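Local coordinates for replication initiator A family protein (Staphylococcus aureus CA-347, PDB 4PT7) that probably binds the replication origin of staphylococcal multiresistance plasmids through a winged helix-turn-helix domain and assembles there to start plasmid replication, at residues 35-39 with 81-85; 42-46 with 71-75. All blocks are in the same frame, centred on the assembly; numbering follows the deposited sequence.

How the contacts relate
From the N terminus the chain runs through strand 16-20 into helix 34-52, which supplies the first segment of both contacts: 35-39 near its start, then 42-46 about two turns further on. Helix 68-74 comes back against 42-46, so contact 2 closes a loop of 24 residues. After a short turn, helix 79-91 packs on 35-39, and contact 1 closes the wider loop of 41 residues that encloses the first. The two do not cross. Their centres lie 10 Å apart and they touch, A39 meeting L75 and L82 meeting L71, M72 and L75, which joins the three helices around one apolar core.

Contact 1 (35-39 with 81-85); sequences DMKIA and KLTKI. With SO4 (sulfate ion), chain I.
D35 and K81 meet where helix 34-52 crosses helix 79-91 in the three-helix core of a winged helix-turn-helix domain, an assignment that rests on the helix order, the following hairpin of strands 95-98 and 107-110, and the HTH clan of the RepA N-terminal family. The segment axes are nearly perpendicular (crossing angle -85°) and approach to 10.4 Å. As the second helix of the helix-turn-helix, 79-91 is in the position of a recognition helix, consistent with DNA binding.

The charged part of the contact is a salt bridge at its partly exposed side. K81 NZ lies 2.9 Å from D35 OD2, but as a hydrogen bond the pair is weak. The two side chains cross at about a right angle, and the K81 methylene CE packs 3.5 Å from D35 CG. The K81 chain bends once, at chi2 (78°), and is extended beyond, which carries its ammonium over to the aspartate. The same NZ donates to sulfate O2 at 2.9 Å and weakly to O1. K84 CE approaches this O2 to 3.6 Å, and K81 of the third subunit also binds the ion. Lysines from two subunits thus gather at one anion, likely picked up from the crystallisation solution; the aspartate would partly offset their charge.

The apolar part is formed by A39, M36 and I85. I85 directs CG2 to A39 CB, 3.6 Å away, while its CD1 reaches the same A39 CB and also touches the D35 backbone O. The short alanine side chain lets both isoleucine branches approach the helix closely. M36 runs alongside the I85 backbone, its CG 4.2 Å from I85 CA, and a bend at chi3 (-148°) carries its terminal methyl across K84, where M36 CE lies 3.9 Å from K84 O.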
ATOM      1  N   ASP B  35     -10.087  -2.724   1.951  1.00 41.57           N
ATOM      2  CA  ASP B  35      -8.861  -3.473   2.192  1.00 39.88           C
ATOM      3  C   ASP B  35      -9.046  -4.563   3.243  1.00 36.35           C
ATOM      4  O   ASP B  35      -8.432  -5.631   3.158  1.00 32.39           O
ATOM      5  CB  ASP B  35      -7.716  -2.534   2.591  1.00 44.57           C
ATOM      6  CG  ASP B  35      -7.074  -1.865   1.386  1.00 48.67           C
ATOM      7  OD1 ASP B  35      -6.864  -2.557   0.366  1.00 49.17           O
ATOM      8  OD2 ASP B  35      -6.777  -0.656   1.459  1.00 53.32           O
ATOM      9  N   MET B  36      -9.888  -4.281   4.232  1.00 34.05           N
ATOM     10  CA  MET B  36     -10.185  -5.226   5.298  1.00 38.24           C
ATOM     11  C   MET B  36     -11.022  -6.393   4.764  1.00 41.06           C
ATOM     12  O   MET B  36     -10.791  -7.552   5.121  1.00 40.32           O
ATOM     13  CB  MET B  36     -10.975  -4.533   6.411  1.00 35.10           C
ATOM     14  CG  MET B  36     -10.142  -3.651   7.347  1.00 40.42           C
ATOM     15  SD  MET B  36     -11.154  -2.565   8.368  1.00 43.03           S
ATOM     16  CE  MET B  36     -10.073  -1.133   8.530  1.00 43.34           C
ATOM     17  N   LYS B  37     -12.017  -6.077   3.939  1.00 34.94           N
ATOM     18  CA  LYS B  37     -12.875  -7.112   3.377  1.00 35.81           C
ATOM     19  C   LYS B  37     -12.053  -8.033   2.479  1.00 33.89           C
ATOM     20  O   LYS B  37     -12.188  -9.249   2.528  1.00 35.34           O
ATOM     21  CB  LYS B  37     -14.024  -6.476   2.586  1.00 35.37           C
ATOM     22  CG  LYS B  37     -15.008  -5.719   3.472  1.00 38.65           C
ATOM     23  CD  LYS B  37     -16.062  -4.992   2.652  1.00 38.64           C
ATOM     24  CE  LYS B  37     -16.862  -4.060   3.554  1.00 40.27           C
ATOM     25  NZ  LYS B  37     -17.859  -3.268   2.804  1.00 39.96           N
ATOM     26  N   ILE B  38     -11.196  -7.445   1.655  1.00 32.18           N
ATOM     27  CA  ILE B  38     -10.357  -8.222   0.760  1.00 31.84           C
ATOM     28  C   ILE B  38      -9.338  -9.042   1.559  1.00 35.00           C
ATOM     29  O   ILE B  38      -9.206 -10.250   1.343  1.00 30.74           O
ATOM     30  CB  ILE B  38      -9.674  -7.285  -0.263  1.00 34.18           C
ATOM     31  CG1 ILE B  38     -10.732  -6.787  -1.255  1.00 36.40           C
ATOM     32  CG2 ILE B  38      -8.543  -7.999  -0.982  1.00 32.69           C
ATOM     33  CD1 ILE B  38     -10.262  -5.706  -2.197  1.00 28.05           C
ATOM     34  N   ALA B  39      -8.649  -8.396   2.498  1.00 32.38           N
ATOM     35  CA  ALA B  39      -7.672  -9.092   3.326  1.00 33.30           C
ATOM     36  C   ALA B  39      -8.337 -10.296   4.000  1.00 35.61           C
ATOM     37  O   ALA B  39      -7.757 -11.379   4.062  1.00 34.85           O
ATOM     38  CB  ALA B  39      -7.109  -8.150   4.390  1.00 30.29           C
ATOM     39  N   LYS B  81      -0.496  -0.576   6.884  1.00 50.05           N
ATOM     40  CA  LYS B  81      -1.726  -1.193   6.420  1.00 49.77           C
ATOM     41  C   LYS B  81      -2.032  -2.441   7.236  1.00 47.94           C
ATOM     42  O   LYS B  81      -3.171  -2.649   7.659  1.00 47.08           O
ATOM     43  CB  LYS B  81      -1.609  -1.570   4.939  1.00 52.09           C
ATOM     44  CG  LYS B  81      -2.956  -1.726   4.246  1.00 52.75           C
ATOM     45  CD  LYS B  81      -3.536  -0.366   3.924  1.00 54.04           C
ATOM     46  CE  LYS B  81      -5.033  -0.414   3.849  1.00 58.92           C
ATOM     47  NZ  LYS B  81      -5.596   0.922   3.538  1.00 60.55           N
ATOM     48  N   LEU B  82      -1.012  -3.267   7.454  1.00 41.45           N
ATOM     49  CA  LEU B  82      -1.183  -4.501   8.215  1.00 45.44           C
ATOM     50  C   LEU B  82      -1.811  -4.207   9.571  1.00 46.58           C
ATOM     51  O   LEU B  82      -2.783  -4.854   9.970  1.00 48.71           O
ATOM     52  CB  LEU B  82       0.165  -5.192   8.430  1.00 43.03           C
ATOM     53  CG  LEU B  82       0.239  -6.724   8.366  1.00 52.11           C
ATOM     54  CD1 LEU B  82       1.404  -7.185   9.227  1.00 45.22           C
ATOM     55  CD2 LEU B  82      -1.050  -7.373   8.846  1.00 50.22           C
ATOM     56  N   THR B  83      -1.243  -3.230  10.271  1.00 46.12           N
ATOM     57  CA  THR B  83      -1.710  -2.836  11.592  1.00 44.83           C
ATOM     58  C   THR B  83      -3.166  -2.389  11.537  1.00 42.58           C
ATOM     59  O   THR B  83      -3.983  -2.804  12.353  1.00 44.31           O
ATOM     60  CB  THR B  83      -0.809  -1.702  12.148  1.00 45.36           C
ATOM     61  OG1 THR B  83       0.545  -2.167  12.188  1.00 46.70           O
ATOM     62  CG2 THR B  83      -1.233  -1.296  13.554  1.00 40.37           C
ATOM     63  N   LYS B  84      -3.497  -1.554  10.563  1.00 44.50           N
ATOM     64  CA  LYS B  84      -4.865  -1.082  10.435  1.00 48.15           C
ATOM     65  C   LYS B  84      -5.835  -2.223  10.078  1.00 45.80           C
ATOM     66  O   LYS B  84      -6.944  -2.280  10.603  1.00 40.38           O
ATOM     67  CB  LYS B  84      -4.939   0.052   9.401  1.00 54.17           C
ATOM     68  CG  LYS B  84      -6.369   0.487   9.067  1.00 69.49           C
ATOM     69  CD  LYS B  84      -6.472   1.921   8.526  1.00 77.94           C
ATOM     70  CE  LYS B  84      -5.621   2.172   7.279  1.00 82.21           C
ATOM     71  NZ  LYS B  84      -4.172   2.326   7.594  1.00 82.64           N
ATOM     72  N   ILE B  85      -5.417  -3.137   9.209  1.00 43.76           N
ATOM     73  CA  ILE B  85      -6.278  -4.250   8.823  1.00 44.88           C
ATOM     74  C   ILE B  85      -6.572  -5.148  10.019  1.00 43.91           C
ATOM     75  O   ILE B  85      -7.741  -5.425  10.325  1.00 41.75           O
ATOM     76  CB  ILE B  85      -5.644  -5.046   7.655  1.00 44.22           C
ATOM     77  CG1 ILE B  85      -5.736  -4.197   6.379  1.00 40.62           C
ATOM     78  CG2 ILE B  85      -6.360  -6.384   7.454  1.00 46.04           C
ATOM     79  CD1 ILE B  85      -5.026  -4.776   5.179  1.00 35.75           C
TER
HETATM   80  S   SO4 I 201      -4.011   3.911   2.781  1.00 96.24           S
HETATM   81  O1  SO4 I 201      -5.035   3.512   1.795  1.00 96.17           O
HETATM   82  O2  SO4 I 201      -4.468   3.533   4.135  1.00 95.74           O
HETATM   83  O3  SO4 I 201      -3.809   5.375   2.722  1.00 92.78           O
HETATM   84  O4  SO4 I 201      -2.744   3.217   2.469  1.00 93.55           O

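Contact 2 (42-46 with 71-75); sequences ILRDR and LMEIL
With chi1 near -65° in both I42 and I74, each isoleucine holds its CG2 branch trans to its backbone N, and these two methyls meet at 3.8 Å as the side chains run antiparallel past one another. R46 bends at chi2 (-87°) and then extends, which lays its guanidinium over the other branch of I74. I74 CD1 sits 3.5 Å above the R46 guanidinium plane, displaced from the centre of the group, and is 3.7 Å from R46 CZ; I74 CG1 also lies 3.8 Å from R46 NH2. This is contact of an apolar methyl with a flat cation, while NH1 finds its partners outside the segments: Y66 OH by a hydrogen bond and D129 OD2 of the second subunit by a salt bridge.

In the helix-turn-helix arrangement, consistent with the RepA N-terminal family, helix 68-74 precedes the turn to helix 79-91, and here its last turn packs on helix 34-52. The remaining contacts are leucine methyls on the buried side. L75 CD2 touches two neighbouring residues of helix 34-52, lying 4.1 Å from I42 CG2 and 4.3 Å from L43 CD2. The latter methyl also touches L71 CD2 at 4.2 Å, and L110 of strand 107-110 packs on L43, carrying this apolar layer onto the wing hairpin.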
ATOM      1  N   ILE B  42      -8.610 -13.077   1.612  1.00 36.91           N
ATOM      2  CA  ILE B  42      -7.328 -13.693   1.310  1.00 34.87           C
ATOM      3  C   ILE B  42      -6.904 -14.608   2.456  1.00 36.66           C
ATOM      4  O   ILE B  42      -6.425 -15.718   2.220  1.00 39.61           O
ATOM      5  CB  ILE B  42      -6.236 -12.634   1.051  1.00 34.07           C
ATOM      6  CG1 ILE B  42      -6.600 -11.820  -0.195  1.00 36.81           C
ATOM      7  CG2 ILE B  42      -4.881 -13.312   0.883  1.00 30.81           C
ATOM      8  CD1 ILE B  42      -5.549 -10.815  -0.621  1.00 34.21           C
ATOM      9  N   LEU B  43      -7.084 -14.161   3.695  1.00 33.83           N
ATOM     10  CA  LEU B  43      -6.714 -15.007   4.826  1.00 35.20           C
ATOM     11  C   LEU B  43      -7.608 -16.253   4.875  1.00 38.80           C
ATOM     12  O   LEU B  43      -7.170 -17.325   5.300  1.00 35.35           O
ATOM     13  CB  LEU B  43      -6.807 -14.235   6.141  1.00 30.55           C
ATOM     14  CG  LEU B  43      -5.773 -13.119   6.335  1.00 39.78           C
ATOM     15  CD1 LEU B  43      -6.019 -12.406   7.662  1.00 38.45           C
ATOM     16  CD2 LEU B  43      -4.373 -13.703   6.311  1.00 36.92           C
ATOM     17  N   ARG B  44      -8.855 -16.107   4.428  1.00 37.37           N
ATOM     18  CA  ARG B  44      -9.807 -17.214   4.415  1.00 38.91           C
ATOM     19  C   ARG B  44      -9.280 -18.313   3.504  1.00 39.24           C
ATOM     20  O   ARG B  44      -9.319 -19.496   3.843  1.00 39.89           O
ATOM     21  CB  ARG B  44     -11.175 -16.729   3.914  1.00 42.11           C
ATOM     22  CG  ARG B  44     -12.188 -17.836   3.715  1.00 44.78           C
ATOM     23  CD  ARG B  44     -13.502 -17.302   3.172  1.00 50.88           C
ATOM     24  NE  ARG B  44     -14.578 -17.778   4.023  1.00 55.84           N
ATOM     25  CZ  ARG B  44     -15.170 -18.957   3.896  1.00 49.88           C
ATOM     26  NH1 ARG B  44     -16.123 -19.298   4.748  1.00 46.94           N
ATOM     27  NH2 ARG B  44     -14.853 -19.763   2.895  1.00 47.58           N
ATOM     28  N   ASP B  45      -8.781 -17.902   2.344  1.00 38.15           N
ATOM     29  CA  ASP B  45      -8.226 -18.826   1.373  1.00 36.83           C
ATOM     30  C   ASP B  45      -6.974 -19.480   1.973  1.00 39.83           C
ATOM     31  O   ASP B  45      -6.645 -20.613   1.648  1.00 41.02           O
ATOM     32  CB  ASP B  45      -7.864 -18.067   0.095  1.00 33.35           C
ATOM     33  CG  ASP B  45      -7.238 -18.961  -0.957  1.00 38.75           C
ATOM     34  OD1 ASP B  45      -7.974 -19.727  -1.611  1.00 42.01           O
ATOM     35  OD2 ASP B  45      -6.000 -18.897  -1.123  1.00 45.22           O
ATOM     36  N   ARG B  46      -6.275 -18.764   2.851  1.00 37.19           N
ATOM     37  CA  ARG B  46      -5.057 -19.298   3.463  1.00 42.02           C
ATOM     38  C   ARG B  46      -5.302 -20.432   4.454  1.00 42.04           C
ATOM     39  O   ARG B  46      -4.394 -21.197   4.744  1.00 43.29           O
ATOM     40  CB  ARG B  46      -4.271 -18.179   4.158  1.00 46.51           C
ATOM     41  CG  ARG B  46      -3.314 -17.451   3.256  1.00 46.22           C
ATOM     42  CD  ARG B  46      -1.965 -18.129   3.194  1.00 45.26           C
ATOM     43  NE  ARG B  46      -1.238 -17.684   2.013  1.00 48.76           N
ATOM     44  CZ  ARG B  46       0.048 -17.919   1.782  1.00 51.98           C
ATOM     45  NH1 ARG B  46       0.779 -18.603   2.659  1.00 49.82           N
ATOM     46  NH2 ARG B  46       0.601 -17.468   0.663  1.00 49.66           N
ATOM     47  N   LEU B  71       2.828 -11.900   6.476  1.00 41.90           N
ATOM     48  CA  LEU B  71       1.489 -11.354   6.273  1.00 43.55           C
ATOM     49  C   LEU B  71       1.536 -10.216   5.254  1.00 43.94           C
ATOM     50  O   LEU B  71       0.709 -10.164   4.341  1.00 45.20           O
ATOM     51  CB  LEU B  71       0.908 -10.861   7.607  1.00 35.39           C
ATOM     52  CG  LEU B  71       0.527 -11.955   8.614  1.00 44.90           C
ATOM     53  CD1 LEU B  71       0.242 -11.348   9.988  1.00 42.58           C
ATOM     54  CD2 LEU B  71      -0.691 -12.712   8.087  1.00 44.47           C
ATOM     55  N   MET B  72       2.511  -9.319   5.400  1.00 47.03           N
ATOM     56  CA  MET B  72       2.658  -8.194   4.473  1.00 48.99           C
ATOM     57  C   MET B  72       2.797  -8.707   3.042  1.00 47.18           C
ATOM     58  O   MET B  72       2.241  -8.144   2.104  1.00 46.82           O
ATOM     59  CB  MET B  72       3.874  -7.338   4.854  1.00 48.88           C
ATOM     60  CG  MET B  72       3.588  -6.337   5.973  1.00 49.45           C
ATOM     61  SD  MET B  72       5.069  -5.448   6.548  1.00 48.28           S
ATOM     62  CE  MET B  72       5.792  -4.942   4.981  1.00 57.47           C
ATOM     63  N   GLU B  73       3.531  -9.799   2.886  1.00 48.10           N
ATOM     64  CA  GLU B  73       3.723 -10.397   1.576  1.00 48.60           C
ATOM     65  C   GLU B  73       2.414 -11.032   1.092  1.00 48.86           C
ATOM     66  O   GLU B  73       2.050 -10.902  -0.083  1.00 43.45           O
ATOM     67  CB  GLU B  73       4.799 -11.478   1.638  1.00 49.26           C
ATOM     68  CG  GLU B  73       5.099 -12.084   0.289  1.00 59.35           C
ATOM     69  CD  GLU B  73       5.548 -13.526   0.395  1.00 67.51           C
ATOM     70  OE1 GLU B  73       4.676 -14.408   0.575  1.00 68.14           O
ATOM     71  OE2 GLU B  73       6.770 -13.774   0.311  1.00 67.80           O
ATOM     72  N   ILE B  74       1.714 -11.718   1.998  1.00 42.68           N
ATOM     73  CA  ILE B  74       0.456 -12.376   1.647  1.00 45.89           C
ATOM     74  C   ILE B  74      -0.640 -11.382   1.247  1.00 44.46           C
ATOM     75  O   ILE B  74      -1.370 -11.610   0.284  1.00 45.48           O
ATOM     76  CB  ILE B  74      -0.069 -13.254   2.818  1.00 46.91           C
ATOM     77  CG1 ILE B  74       0.863 -14.453   3.040  1.00 48.14           C
ATOM     78  CG2 ILE B  74      -1.473 -13.756   2.505  1.00 39.88           C
ATOM     79  CD1 ILE B  74       0.529 -15.266   4.288  1.00 40.84           C
ATOM     80  N   LEU B  75      -0.739 -10.289   1.996  1.00 43.44           N
ATOM     81  CA  LEU B  75      -1.731  -9.244   1.756  1.00 44.06           C
ATOM     82  C   LEU B  75      -1.168  -8.141   0.864  1.00 44.06           C
ATOM     83  O   LEU B  75      -1.856  -7.152   0.571  1.00 42.93           O
ATOM     84  CB  LEU B  75      -2.184  -8.641   3.096  1.00 41.48           C
ATOM     85  CG  LEU B  75      -2.669  -9.648   4.146  1.00 41.36           C
ATOM     86  CD1 LEU B  75      -3.053  -8.937   5.450  1.00 37.62           C
ATOM     87  CD2 LEU B  75      -3.854 -10.400   3.576  1.00 37.10           C
TER